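PDB 1RO5: acyl-homoserine-lactone synthase from Pseudomonas aeruginosa, which makes the quorum-sensing signal N-(3-oxododecanoyl)homoserine lactone from an acyl-carrier-protein thioester and S-adenosylmethionine. Local coordinates for residues E45-D50 with P77-N82; D62-G67 with G110-L115; D158-G163 with A175-L180. One frame throughout, in Å; residues are numbered along the deposited sequence.

Contact 1 of 3, residues E45-D50 with P77-N82; sequences EIDGYD and PYMLKN
Tyr-49, in the 3-10 turn at 48-50, faces the start of helix 79-82, where Tyr-78 is the N-cap residue. The CA atoms of these two tyrosines are 7.1 Å apart, and no hydrogen bond crosses between the segments; the Tyr-49 side chain makes most of the contact. CG of Tyr-49 stands beside the backbone N (chi1 -64°), which sends the ring out from the turn and across the beginning of the helix. Met-79 lies over one face of the Tyr-49 ring: its CG is 4.0 Å from the ring centroid and 19° off the normal, shifted toward the rim on the CE1 side. The sulfur, 5.1 Å from the same centroid, approaches obliquely in a Met-aromatic contact, and the chain of Met-79 bends at chi3, which brings its methyl CE beside Tyr-49 CE1. At the ring's edge, Tyr-49 OH meets Asn-82 CB at 3.3 Å, while CE2 lies 4.4 Å from Pro-77 CB. The hydroxyl finds its hydrogen bond just after 77-82, at Thr-83 OG1. Tyr-78 N, at the N-cap residue, donates to Asn-82 OD1 (3.2 Å) in the carbonyl plane, on a lone pair. Within the turn, Asp-47 N gives a straight bond to Asp-50 OD2 (2.9 Å, 167°), which uses the anti lone pair. Arg-70 NH1 makes salt bridges to both Asp-47 OD1 and Asp-50 OD1. Chemically, the contact sets an apolar tyrosine-methionine face against a strongly charged corner in which Arg-26, Arg-70 and Arg-104 pair with acidic residues, a setting consistent with the neighbourhood of the S-adenosylmethionine pocket in autoinducer synthases.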
ATOM      1  N   GLU A  45       8.797  11.785   5.154  1.00 32.93           N
ATOM      2  CA  GLU A  45       7.735  11.287   6.067  1.00 30.22           C
ATOM      3  C   GLU A  45       8.158   9.891   6.491  1.00 32.46           C
ATOM      4  O   GLU A  45       8.361   8.977   5.621  1.00 32.16           O
ATOM      5  CB  GLU A  45       6.437  11.262   5.293  1.00 27.72           C
ATOM      6  CG  GLU A  45       5.170  10.995   6.108  1.00 24.33           C
ATOM      7  CD  GLU A  45       4.931   9.507   6.269  1.00 33.04           C
ATOM      8  OE1 GLU A  45       5.026   9.056   7.353  1.00 38.07           O
ATOM      9  OE2 GLU A  45       4.702   8.731   5.297  1.00 40.06           O
ATOM     10  N   ILE A  46       8.417   9.704   7.776  1.00 33.18           N
ATOM     11  CA  ILE A  46       9.067   8.477   8.281  1.00 33.10           C
ATOM     12  C   ILE A  46       8.483   8.303   9.631  1.00 32.84           C
ATOM     13  O   ILE A  46       8.519   9.304  10.359  1.00 33.92           O
ATOM     14  CB  ILE A  46      10.580   8.646   8.624  1.00 33.34           C
ATOM     15  CG1 ILE A  46      11.289   9.477   7.666  1.00 37.79           C
ATOM     16  CG2 ILE A  46      11.312   7.299   8.636  1.00 27.30           C
ATOM     17  CD1 ILE A  46      12.796   9.221   7.843  1.00 46.90           C
ATOM     18  N   ASP A  47       8.122   7.092  10.048  1.00 29.42           N
ATOM     19  CA  ASP A  47       7.594   6.930  11.416  1.00 30.42           C
ATOM     20  C   ASP A  47       8.146   5.614  12.063  1.00 29.30           C
ATOM     21  O   ASP A  47       9.023   4.887  11.490  1.00 29.73           O
ATOM     22  CB  ASP A  47       6.064   6.957  11.352  1.00 31.07           C
ATOM     23  CG  ASP A  47       5.464   5.879  10.410  1.00 34.55           C
ATOM     24  OD1 ASP A  47       6.137   4.828  10.112  1.00 37.50           O
ATOM     25  OD2 ASP A  47       4.244   5.904  10.072  1.00 38.65           O
ATOM     26  N   GLY A  48       7.656   5.273  13.207  1.00 26.84           N
ATOM     27  CA  GLY A  48       8.223   4.176  13.960  1.00 25.69           C
ATOM     28  C   GLY A  48       7.955   2.826  13.257  1.00 29.40           C
ATOM     29  O   GLY A  48       8.734   1.874  13.437  1.00 28.25           O
ATOM     30  N   TYR A  49       6.890   2.722  12.443  1.00 29.59           N
ATOM     31  CA  TYR A  49       6.649   1.510  11.659  1.00 27.37           C
ATOM     32  C   TYR A  49       7.792   1.249  10.695  1.00 28.06           C
ATOM     33  O   TYR A  49       8.014   0.139  10.334  1.00 29.33           O
ATOM     34  CB  TYR A  49       5.320   1.615  10.878  1.00 27.03           C
ATOM     35  CG  TYR A  49       4.081   1.713  11.815  1.00 24.86           C
ATOM     36  CD1 TYR A  49       3.389   2.906  11.980  1.00 30.91           C
ATOM     37  CD2 TYR A  49       3.596   0.583  12.429  1.00 28.02           C
ATOM     38  CE1 TYR A  49       2.295   2.989  12.833  1.00 32.22           C
ATOM     39  CE2 TYR A  49       2.442   0.616  13.266  1.00 31.30           C
ATOM     40  CZ  TYR A  49       1.832   1.807  13.481  1.00 34.47           C
ATOM     41  OH  TYR A  49       0.675   1.816  14.260  1.00 40.32           O
ATOM     42  N   ASP A  50       8.494   2.283  10.226  1.00 26.43           N
ATOM     43  CA  ASP A  50       9.587   2.103   9.322  1.00 25.81           C
ATOM     44  C   ASP A  50      10.771   1.401  10.043  1.00 25.81           C
ATOM     45  O   ASP A  50      11.692   0.912   9.427  1.00 26.46           O
ATOM     46  CB  ASP A  50      10.005   3.504   8.673  1.00 23.48           C
ATOM     47  CG  ASP A  50       8.919   4.029   7.810  1.00 27.26           C
ATOM     48  OD1 ASP A  50       8.512   3.348   6.802  1.00 22.43           O
ATOM     49  OD2 ASP A  50       8.378   5.106   7.999  1.00 31.06           O
ATOM     50  N   PRO A  77       3.407  -5.060  14.831  1.00 36.90           N
ATOM     51  CA  PRO A  77       2.510  -3.907  14.909  1.00 35.49           C
ATOM     52  C   PRO A  77       2.235  -3.334  13.481  1.00 34.44           C
ATOM     53  O   PRO A  77       3.153  -3.397  12.651  1.00 32.13           O
ATOM     54  CB  PRO A  77       3.313  -2.882  15.758  1.00 35.87           C
ATOM     55  CG  PRO A  77       4.387  -3.721  16.418  1.00 34.71           C
ATOM     56  CD  PRO A  77       4.743  -4.803  15.412  1.00 35.44           C
ATOM     57  N   TYR A  78       1.006  -2.850  13.223  1.00 30.77           N
ATOM     58  CA  TYR A  78       0.663  -2.281  11.940  1.00 30.84           C
ATOM     59  C   TYR A  78      -0.397  -1.218  12.136  1.00 30.09           C
ATOM     60  O   TYR A  78      -0.962  -1.138  13.226  1.00 29.87           O
ATOM     61  CB  TYR A  78       0.295  -3.388  10.916  1.00 32.80           C
ATOM     62  CG  TYR A  78      -0.916  -4.194  11.254  1.00 29.40           C
ATOM     63  CD1 TYR A  78      -2.130  -3.891  10.697  1.00 29.25           C
ATOM     64  CD2 TYR A  78      -0.827  -5.261  12.157  1.00 33.78           C
ATOM     65  CE1 TYR A  78      -3.234  -4.618  10.965  1.00 30.06           C
ATOM     66  CE2 TYR A  78      -1.952  -6.028  12.462  1.00 28.84           C
ATOM     67  CZ  TYR A  78      -3.144  -5.697  11.785  1.00 30.82           C
ATOM     68  OH  TYR A  78      -4.314  -6.398  12.067  1.00 33.60           O
ATOM     69  N   MET A  79      -0.593  -0.316  11.155  1.00 30.18           N
ATOM     70  CA  MET A  79      -1.300   0.963  11.415  1.00 30.26           C
ATOM     71  C   MET A  79      -2.803   0.647  11.716  1.00 32.22           C
ATOM     72  O   MET A  79      -3.422   1.342  12.518  1.00 33.88           O
ATOM     73  CB  MET A  79      -1.249   1.913  10.197  1.00 30.87           C
ATOM     74  CG  MET A  79       0.181   2.249   9.729  1.00 32.76           C
ATOM     75  SD  MET A  79       0.324   3.620   8.617  1.00 32.07           S
ATOM     76  CE  MET A  79       0.131   5.040   9.947  1.00 30.27           C
ATOM     77  N   LEU A  80      -3.398  -0.411  11.155  1.00 32.40           N
ATOM     78  CA  LEU A  80      -4.861  -0.591  11.350  1.00 36.70           C
ATOM     79  C   LEU A  80      -5.048  -0.957  12.850  1.00 35.84           C
ATOM     80  O   LEU A  80      -5.959  -0.472  13.492  1.00 34.67           O
ATOM     81  CB  LEU A  80      -5.411  -1.752  10.529  1.00 35.18           C
ATOM     82  CG  LEU A  80      -6.877  -1.957  10.309  1.00 36.07           C
ATOM     83  CD1 LEU A  80      -7.343  -3.241   9.722  1.00 29.40           C
ATOM     84  CD2 LEU A  80      -7.899  -1.093  10.989  1.00 35.97           C
ATOM     85  N   LYS A  81      -4.141  -1.776  13.352  1.00 36.68           N
ATOM     86  CA  LYS A  81      -4.242  -2.324  14.707  1.00 37.76           C
ATOM     87  C   LYS A  81      -3.780  -1.293  15.688  1.00 37.89           C
ATOM     88  O   LYS A  81      -4.391  -1.166  16.762  1.00 37.82           O
ATOM     89  CB  LYS A  81      -3.396  -3.586  14.867  1.00 39.47           C
ATOM     90  CG  LYS A  81      -3.499  -4.263  16.250  1.00 40.97           C
ATOM     91  CD  LYS A  81      -2.422  -5.253  16.753  1.00 48.26           C
ATOM     92  CE  LYS A  81      -2.566  -6.699  16.361  1.00 57.22           C
ATOM     93  NZ  LYS A  81      -1.165  -7.256  15.875  1.00 61.98           N
ATOM     94  N   ASN A  82      -2.728  -0.516  15.350  1.00 37.60           N
ATOM     95  CA  ASN A  82      -2.139   0.288  16.402  1.00 36.85           C
ATOM     96  C   ASN A  82      -2.240   1.754  16.206  1.00 38.75           C
ATOM     97  O   ASN A  82      -1.754   2.441  17.070  1.00 41.19           O
ATOM     98  CB  ASN A  82      -0.675  -0.101  16.608  1.00 36.87           C
ATOM     99  CG  ASN A  82      -0.512  -1.554  17.012  1.00 38.25           C
ATOM    100  OD1 ASN A  82      -0.112  -2.438  16.210  1.00 39.55           O
ATOM    101  ND2 ASN A  82      -0.901  -1.840  18.216  1.00 41.23           N
TER

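Contact 2 of 3, residues D62-G67 with G110-L115; sequences DGQVFG and GQKGSL. Residue 63 of segment 62-67 comes from a tag, linker or insertion.
Phe-66 reaches Lys-112 because its CG sits beside the backbone N (chi1 -75°), swinging the ring off strand 64-73 toward the loop, where the backbone of Lys-112 presents its CB and O to the CE2 side of the ring. The two side chains cross at about a right angle. Ring atom CE2 of Phe-66 is 3.4 Å from Lys-112 O and 3.7 Å from Lys-112 CB, and CD2 of that ring lies 3.9 Å from Gly-113 CA. The contact is thus one of van der Waals touches, with no hydrogen bond from segment to segment. Lys-112 O has its own polar partner inside the loop: Ser-114 OG donates to it at 3.1 Å, coming in from above the carbonyl plane, 38° out of it. Beside this, Asp-62 OD2 and Ser-114 OG stay 4.0 Å apart. The Asp-62 side chain is also about 6 Å from the zinc ion bound at Gly-1, Ser-2 and His-3. The ring rests on the loop between strand 99-107 and helix 118-133, with its type I turn from Gly-110 to Gly-113 and inverse gamma turn centred on Gly-113, and springs from a classic beta bulge in strand 64-73, where Phe-66 and Gly-67 lie opposite the single residue Ile-59 of strand 55-61.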
ATOM      1  N   ASP A  62      12.215   6.979 -15.427  1.00 64.78           N
ATOM      2  CA  ASP A  62      13.294   7.948 -15.680  1.00 67.86           C
ATOM      3  C   ASP A  62      14.164   8.232 -14.417  1.00 67.06           C
ATOM      4  O   ASP A  62      14.517   9.398 -14.132  1.00 65.95           O
ATOM      5  CB  ASP A  62      12.739   9.248 -16.353  1.00 69.68           C
ATOM      6  CG  ASP A  62      11.676   8.940 -17.503  1.00 77.49           C
ATOM      7  OD1 ASP A  62      11.837   7.959 -18.330  1.00 84.67           O
ATOM      8  OD2 ASP A  62      10.620   9.632 -17.647  1.00 83.14           O
ATOM      9  N   GLY A  63      14.439   7.164 -13.655  1.00 66.57           N
ATOM     10  CA  GLY A  63      15.475   7.200 -12.624  1.00 66.98           C
ATOM     11  C   GLY A  63      14.956   7.698 -11.285  1.00 67.56           C
ATOM     12  O   GLY A  63      15.652   8.228 -10.415  1.00 67.69           O
ATOM     13  N   GLN A  64      13.274   8.025 -11.307  1.00 54.92           N
ATOM     14  CA  GLN A  64      12.715   8.652 -10.117  1.00 54.19           C
ATOM     15  C   GLN A  64      11.671   7.736  -9.595  1.00 50.39           C
ATOM     16  O   GLN A  64      10.888   7.157 -10.409  1.00 50.18           O
ATOM     17  CB  GLN A  64      12.043   9.996 -10.446  1.00 53.63           C
ATOM     18  CG  GLN A  64      12.974  10.821 -11.223  1.00 62.50           C
ATOM     19  CD  GLN A  64      12.450  12.230 -11.378  1.00 72.55           C
ATOM     20  OE1 GLN A  64      11.817  12.594 -12.396  1.00 75.76           O
ATOM     21  NE2 GLN A  64      12.721  13.039 -10.367  1.00 74.26           N
ATOM     22  N   VAL A  65      11.586   7.698  -8.259  1.00 47.26           N
ATOM     23  CA  VAL A  65      10.397   7.119  -7.591  1.00 43.76           C
ATOM     24  C   VAL A  65       9.148   7.902  -7.935  1.00 43.26           C
ATOM     25  O   VAL A  65       9.073   9.052  -7.641  1.00 43.39           O
ATOM     26  CB  VAL A  65      10.590   7.018  -6.141  1.00 41.10           C
ATOM     27  CG1 VAL A  65       9.364   6.280  -5.539  1.00 44.83           C
ATOM     28  CG2 VAL A  65      11.797   6.168  -5.869  1.00 36.76           C
ATOM     29  N   PHE A  66       8.171   7.281  -8.593  1.00 43.34           N
ATOM     30  CA  PHE A  66       6.859   7.949  -8.823  1.00 42.49           C
ATOM     31  C   PHE A  66       5.763   7.379  -7.968  1.00 39.80           C
ATOM     32  O   PHE A  66       4.661   7.896  -7.995  1.00 41.96           O
ATOM     33  CB  PHE A  66       6.429   7.859 -10.341  1.00 44.03           C
ATOM     34  CG  PHE A  66       7.192   8.784 -11.176  1.00 50.96           C
ATOM     35  CD1 PHE A  66       8.490   8.445 -11.627  1.00 58.49           C
ATOM     36  CD2 PHE A  66       6.705  10.088 -11.459  1.00 61.97           C
ATOM     37  CE1 PHE A  66       9.271   9.384 -12.385  1.00 62.10           C
ATOM     38  CE2 PHE A  66       7.508  11.049 -12.227  1.00 62.80           C
ATOM     39  CZ  PHE A  66       8.785  10.691 -12.667  1.00 61.85           C
ATOM     40  N   GLY A  67       5.984   6.285  -7.238  1.00 36.88           N
ATOM     41  CA  GLY A  67       4.899   5.730  -6.435  1.00 34.58           C
ATOM     42  C   GLY A  67       5.522   4.793  -5.439  1.00 35.36           C
ATOM     43  O   GLY A  67       6.592   4.217  -5.696  1.00 37.30           O
ATOM     44  N   GLY A 110       2.490  15.393 -10.027  1.00 71.44           N
ATOM     45  CA  GLY A 110       3.059  16.187 -11.119  1.00 74.69           C
ATOM     46  C   GLY A 110       2.932  15.689 -12.578  1.00 77.86           C
ATOM     47  O   GLY A 110       2.299  14.626 -12.884  1.00 76.84           O
ATOM     48  N   GLN A 111       3.540  16.469 -13.492  1.00 81.48           N
ATOM     49  CA  GLN A 111       3.539  16.238 -14.995  1.00 85.81           C
ATOM     50  C   GLN A 111       4.213  14.963 -15.577  1.00 88.00           C
ATOM     51  O   GLN A 111       3.808  14.403 -16.655  1.00 87.44           O
ATOM     52  CB  GLN A 111       4.172  17.423 -15.730  1.00 85.91           C
ATOM     53  CG  GLN A 111       3.325  18.675 -15.716  1.00 88.34           C
ATOM     54  CD  GLN A 111       4.069  19.901 -16.254  1.00 90.37           C
ATOM     55  OE1 GLN A 111       4.979  20.437 -15.594  1.00 88.38           O
ATOM     56  NE2 GLN A 111       3.664  20.357 -17.450  1.00 92.80           N
ATOM     57  N   LYS A 112       5.240  14.538 -14.833  1.00 90.93           N
ATOM     58  CA  LYS A 112       6.203  13.528 -15.242  1.00 93.12           C
ATOM     59  C   LYS A 112       5.702  12.073 -14.981  1.00 93.95           C
ATOM     60  O   LYS A 112       6.351  11.121 -15.419  1.00 94.20           O
ATOM     61  CB  LYS A 112       7.589  13.870 -14.620  1.00 93.71           C
ATOM     62  CG  LYS A 112       8.115  15.336 -14.918  1.00 96.31           C
ATOM     63  CD  LYS A 112       9.155  15.842 -13.870  1.00100.56           C
ATOM     64  CE  LYS A 112      10.274  16.729 -14.552  1.00103.62           C
ATOM     65  NZ  LYS A 112      11.467  17.056 -13.636  1.00104.33           N
ATOM     66  N   GLY A 113       4.549  11.918 -14.304  1.00 95.12           N
ATOM     67  CA  GLY A 113       3.885  10.621 -14.168  1.00 96.58           C
ATOM     68  C   GLY A 113       3.463  10.043 -15.533  1.00 97.65           C
ATOM     69  O   GLY A 113       2.320  10.275 -15.977  1.00 97.88           O
ATOM     70  N   SER A 114       4.366   9.302 -16.203  1.00 97.92           N
ATOM     71  CA  SER A 114       4.158   8.889 -17.617  1.00 97.99           C
ATOM     72  C   SER A 114       3.280   7.668 -17.812  1.00 97.43           C
ATOM     73  O   SER A 114       3.321   7.072 -18.875  1.00 97.21           O
ATOM     74  CB  SER A 114       5.481   8.561 -18.372  1.00 98.55           C
ATOM     75  OG  SER A 114       6.642   9.272 -17.926  1.00 99.92           O
ATOM     76  N   LEU A 115       2.534   7.232 -16.809  1.00 97.50           N
ATOM     77  CA  LEU A 115       1.657   6.080 -17.057  1.00 97.89           C
ATOM     78  C   LEU A 115       0.168   6.392 -16.903  1.00 97.20           C
ATOM     79  O   LEU A 115      -0.705   5.786 -17.557  1.00 97.27           O
ATOM     80  CB  LEU A 115       2.029   4.861 -16.191  1.00 98.73           C
ATOM     81  CG  LEU A 115       0.907   3.794 -15.965  1.00100.81           C
ATOM     82  CD1 LEU A 115       0.614   2.877 -17.233  1.00101.88           C
ATOM     83  CD2 LEU A 115       1.066   2.938 -14.683  1.00101.35           C
TER

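Contact 3 of 3, residues D158-G163 with A175-L180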
ATOM      1  N   ASP A 158     -11.804  -8.322  -4.906  1.00 46.61           N
ATOM      2  CA  ASP A 158     -12.752  -8.737  -3.952  1.00 46.06           C
ATOM      3  C   ASP A 158     -12.344  -7.985  -2.670  1.00 46.90           C
ATOM      4  O   ASP A 158     -11.328  -8.312  -2.066  1.00 48.18           O
ATOM      5  CB  ASP A 158     -12.668 -10.255  -3.872  1.00 45.98           C
ATOM      6  CG  ASP A 158     -13.496 -10.818  -2.771  1.00 45.92           C
ATOM      7  OD1 ASP A 158     -14.129 -10.035  -2.098  1.00 53.00           O
ATOM      8  OD2 ASP A 158     -13.565 -12.021  -2.447  1.00 49.05           O
ATOM      9  N   VAL A 159     -13.155  -7.022  -2.238  1.00 46.36           N
ATOM     10  CA  VAL A 159     -12.783  -6.014  -1.265  1.00 44.95           C
ATOM     11  C   VAL A 159     -13.937  -5.806  -0.376  1.00 44.68           C
ATOM     12  O   VAL A 159     -15.097  -5.632  -0.843  1.00 44.76           O
ATOM     13  CB  VAL A 159     -12.548  -4.706  -1.985  1.00 45.62           C
ATOM     14  CG1 VAL A 159     -11.950  -3.701  -1.049  1.00 45.56           C
ATOM     15  CG2 VAL A 159     -11.474  -4.941  -2.917  1.00 46.47           C
ATOM     16  N   SER A 160     -13.688  -5.844   0.924  1.00 43.50           N
ATOM     17  CA  SER A 160     -14.801  -5.703   1.828  1.00 42.91           C
ATOM     18  C   SER A 160     -14.232  -4.808   2.914  1.00 42.32           C
ATOM     19  O   SER A 160     -13.038  -4.630   2.942  1.00 43.32           O
ATOM     20  CB  SER A 160     -15.261  -7.063   2.318  1.00 44.58           C
ATOM     21  OG  SER A 160     -14.579  -7.477   3.506  1.00 50.03           O
ATOM     22  N   ARG A 161     -15.074  -4.194   3.706  1.00 39.76           N
ATOM     23  CA  ARG A 161     -14.696  -3.291   4.708  1.00 41.41           C
ATOM     24  C   ARG A 161     -15.007  -3.871   6.105  1.00 42.76           C
ATOM     25  O   ARG A 161     -15.833  -4.757   6.263  1.00 44.04           O
ATOM     26  CB  ARG A 161     -15.347  -1.866   4.403  1.00 42.71           C
ATOM     27  CG  ARG A 161     -16.580  -1.488   5.071  1.00 45.74           C
ATOM     28  CD  ARG A 161     -17.666  -0.537   4.281  1.00 45.96           C
ATOM     29  NE  ARG A 161     -17.177   0.537   3.431  1.00 46.40           N
ATOM     30  CZ  ARG A 161     -17.614   1.818   3.475  1.00 48.57           C
ATOM     31  NH1 ARG A 161     -18.486   2.170   4.404  1.00 50.56           N
ATOM     32  NH2 ARG A 161     -17.141   2.787   2.641  1.00 42.13           N
ATOM     33  N   PHE A 162     -14.239  -3.474   7.109  1.00 42.42           N
ATOM     34  CA  PHE A 162     -14.428  -3.887   8.487  1.00 41.44           C
ATOM     35  C   PHE A 162     -15.684  -3.241   9.129  1.00 43.64           C
ATOM     36  O   PHE A 162     -16.268  -3.783  10.082  1.00 45.62           O
ATOM     37  CB  PHE A 162     -13.156  -3.491   9.311  1.00 39.02           C
ATOM     38  CG  PHE A 162     -12.012  -4.460   9.122  1.00 37.69           C
ATOM     39  CD1 PHE A 162     -11.211  -4.357   7.983  1.00 35.54           C
ATOM     40  CD2 PHE A 162     -11.804  -5.569  10.013  1.00 34.26           C
ATOM     41  CE1 PHE A 162     -10.079  -5.200   7.791  1.00 34.00           C
ATOM     42  CE2 PHE A 162     -10.757  -6.493   9.786  1.00 36.08           C
ATOM     43  CZ  PHE A 162      -9.874  -6.318   8.693  1.00 35.08           C
ATOM     44  N   GLY A 163     -16.041  -2.037   8.694  1.00 42.70           N
ATOM     45  CA  GLY A 163     -17.138  -1.325   9.246  1.00 43.31           C
ATOM     46  C   GLY A 163     -17.286   0.002   8.489  1.00 45.88           C
ATOM     47  O   GLY A 163     -16.659   0.247   7.466  1.00 45.93           O
ATOM     48  N   ALA A 175     -11.213   0.969   6.673  1.00 33.94           N
ATOM     49  CA  ALA A 175     -10.344  -0.219   6.717  1.00 32.79           C
ATOM     50  C   ALA A 175     -10.891  -1.255   5.768  1.00 35.29           C
ATOM     51  O   ALA A 175     -12.066  -1.676   5.893  1.00 35.56           O
ATOM     52  CB  ALA A 175     -10.328  -0.872   8.140  1.00 33.51           C
ATOM     53  N   LEU A 176     -10.036  -1.720   4.847  1.00 34.06           N
ATOM     54  CA  LEU A 176     -10.448  -2.690   3.910  1.00 33.19           C
ATOM     55  C   LEU A 176      -9.761  -4.046   4.102  1.00 34.12           C
ATOM     56  O   LEU A 176      -8.611  -4.106   4.477  1.00 33.89           O
ATOM     57  CB  LEU A 176     -10.052  -2.140   2.544  1.00 31.28           C
ATOM     58  CG  LEU A 176     -10.709  -0.837   2.129  1.00 32.28           C
ATOM     59  CD1 LEU A 176     -10.153  -0.587   0.769  1.00 32.64           C
ATOM     60  CD2 LEU A 176     -12.248  -0.889   2.041  1.00 39.50           C
ATOM     61  N   ARG A 177     -10.449  -5.131   3.775  1.00 36.28           N
ATOM     62  CA  ARG A 177      -9.766  -6.417   3.500  1.00 40.24           C
ATOM     63  C   ARG A 177      -9.771  -6.830   2.040  1.00 39.80           C
ATOM     64  O   ARG A 177     -10.806  -6.751   1.440  1.00 41.60           O
ATOM     65  CB  ARG A 177     -10.085  -7.545   4.518  1.00 41.90           C
ATOM     66  CG  ARG A 177     -11.393  -7.966   4.669  1.00 50.39           C
ATOM     67  CD  ARG A 177     -11.794  -8.501   6.097  1.00 54.21           C
ATOM     68  NE  ARG A 177     -13.268  -8.226   6.256  1.00 55.66           N
ATOM     69  CZ  ARG A 177     -13.924  -8.095   7.411  1.00 59.88           C
ATOM     70  NH1 ARG A 177     -13.232  -8.253   8.560  1.00 55.36           N
ATOM     71  NH2 ARG A 177     -15.283  -7.823   7.411  1.00 60.56           N
ATOM     72  N   ILE A 178      -8.610  -7.089   1.421  1.00 39.41           N
ATOM     73  CA  ILE A 178      -8.556  -7.301   0.002  1.00 39.50           C
ATOM     74  C   ILE A 178      -8.168  -8.770  -0.055  1.00 40.67           C
ATOM     75  O   ILE A 178      -6.999  -9.075   0.229  1.00 41.87           O
ATOM     76  CB  ILE A 178      -7.423  -6.589  -0.681  1.00 39.46           C
ATOM     77  CG1 ILE A 178      -7.613  -5.094  -0.842  1.00 43.54           C
ATOM     78  CG2 ILE A 178      -7.417  -6.919  -2.170  1.00 39.96           C
ATOM     79  CD1 ILE A 178      -7.248  -4.298   0.242  1.00 49.77           C
ATOM     80  N   GLU A 179      -9.102  -9.685  -0.412  1.00 40.21           N
ATOM     81  CA  GLU A 179      -8.783 -11.130  -0.534  1.00 38.77           C
ATOM     82  C   GLU A 179      -8.003 -11.380  -1.774  1.00 39.12           C
ATOM     83  O   GLU A 179      -8.378 -10.901  -2.860  1.00 40.12           O
ATOM     84  CB  GLU A 179     -10.059 -11.914  -0.509  1.00 39.93           C
ATOM     85  CG  GLU A 179     -10.821 -11.618   0.786  1.00 40.37           C
ATOM     86  CD  GLU A 179     -10.160 -12.264   1.963  1.00 49.17           C
ATOM     87  OE1 GLU A 179      -9.246 -13.164   1.774  1.00 54.91           O
ATOM     88  OE2 GLU A 179     -10.519 -11.845   3.071  1.00 54.44           O
ATOM     89  N   LEU A 180      -6.864 -12.043  -1.679  1.00 37.70           N
ATOM     90  CA  LEU A 180      -6.139 -12.282  -2.962  1.00 39.60           C
ATOM     91  C   LEU A 180      -6.598 -13.641  -3.658  1.00 40.20           C
ATOM     92  O   LEU A 180      -5.768 -14.447  -4.125  1.00 37.92           O
ATOM     93  CB  LEU A 180      -4.595 -12.241  -2.772  1.00 39.37           C
ATOM     94  CG  LEU A 180      -4.014 -11.043  -1.937  1.00 40.11           C
ATOM     95  CD1 LEU A 180      -2.535 -11.175  -1.818  1.00 31.04           C
ATOM     96  CD2 LEU A 180      -4.364  -9.752  -2.713  1.00 27.51           C
TER
HETATM   97  O   HOH W   1     -13.010  -8.927   1.217  1.00 54.39           O
HETATM   98  O   HOH W   2     -13.588   0.525   8.499  1.00 33.49           O
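Strands 158-161 and 175-179 run antiparallel, their axes 4.6 Å apart at closest approach and 153° apart in direction, with Ser-160 and Arg-177 as a hydrogen-bonded pair between the non-hydrogen-bonded pairs Val-159 with Ile-178 and Arg-161 with Leu-176. This is a beta ladder of the mixed sheet in the alpha-beta-alpha sandwich, a fold autoinducer synthases share with the acetyltransferase clan, and strand 171-179 carries the sheet on to strand 139-145. Arg-177 N donates to Ser-160 O at 2.8 Å, and Ser-160 N returns a bond to Arg-177 O; Phe-162 N reaches Ala-175 O at 3.1 Å just past strand 158-161. On the face of Val-159, Arg-161, Leu-176 and Ile-178, CG1 of Val-159 meets CD1 of Leu-176 at 4.0 Å. Helix 146-154 packs against that face, where its Glu-149 takes the guanidinium of Arg-161 in a salt bridge. On the other face, with Asp-158, Ser-160 and Glu-179, Arg-177 makes the main contact. Its CG lies between the backbone N and carbonyl carbon (chi1 60°), and the chain extends to the neighbouring strand. There Ser-160 OG lies in the guanidinium plane and accepts NE at 3.1 Å, which fixes the rotation of the group, while the guanidinium rides over one face of Phe-162 in a cation-pi contact, the two planes 46° apart. The carbonyl oxygens of Ala-175 and Leu-176 lie at the ring's edge, in its plane; separately, Ala-175 CB packs 3.6 Å from Phe-162 CD1. Water 1 donates to Arg-177 O and makes a weak bond to Ser-160 OG. Nearest to the aromatic ring comes the nitrogen NH1 of Arg-177, 3.3 Å from CE2 of Phe-162.

How the contacts relate
Contacts 1 and 2 interlock along the chain, their segments alternating in the order 45-50, 62-67, 77-82, 110-115, whereas contact 3 opens only after both have closed. Strand 64-73 starts in contact 2 and leads toward helix 79-82 of contact 1; the centres of contacts 1 and 2 are 26 Å apart. Contacts 2 and 3 reach the same mixed sheet on opposite sides of the chain's centre, with about 17 Å between nearest atoms. Contacts 1 and 3 do touch: Leu-80 packs through CD2 on Ala-175 CB and through CD1 on Phe-162 CE1. Helix 79-82 therefore joins the charged corner to the far end of the sheet within the autoinducer synthase family region.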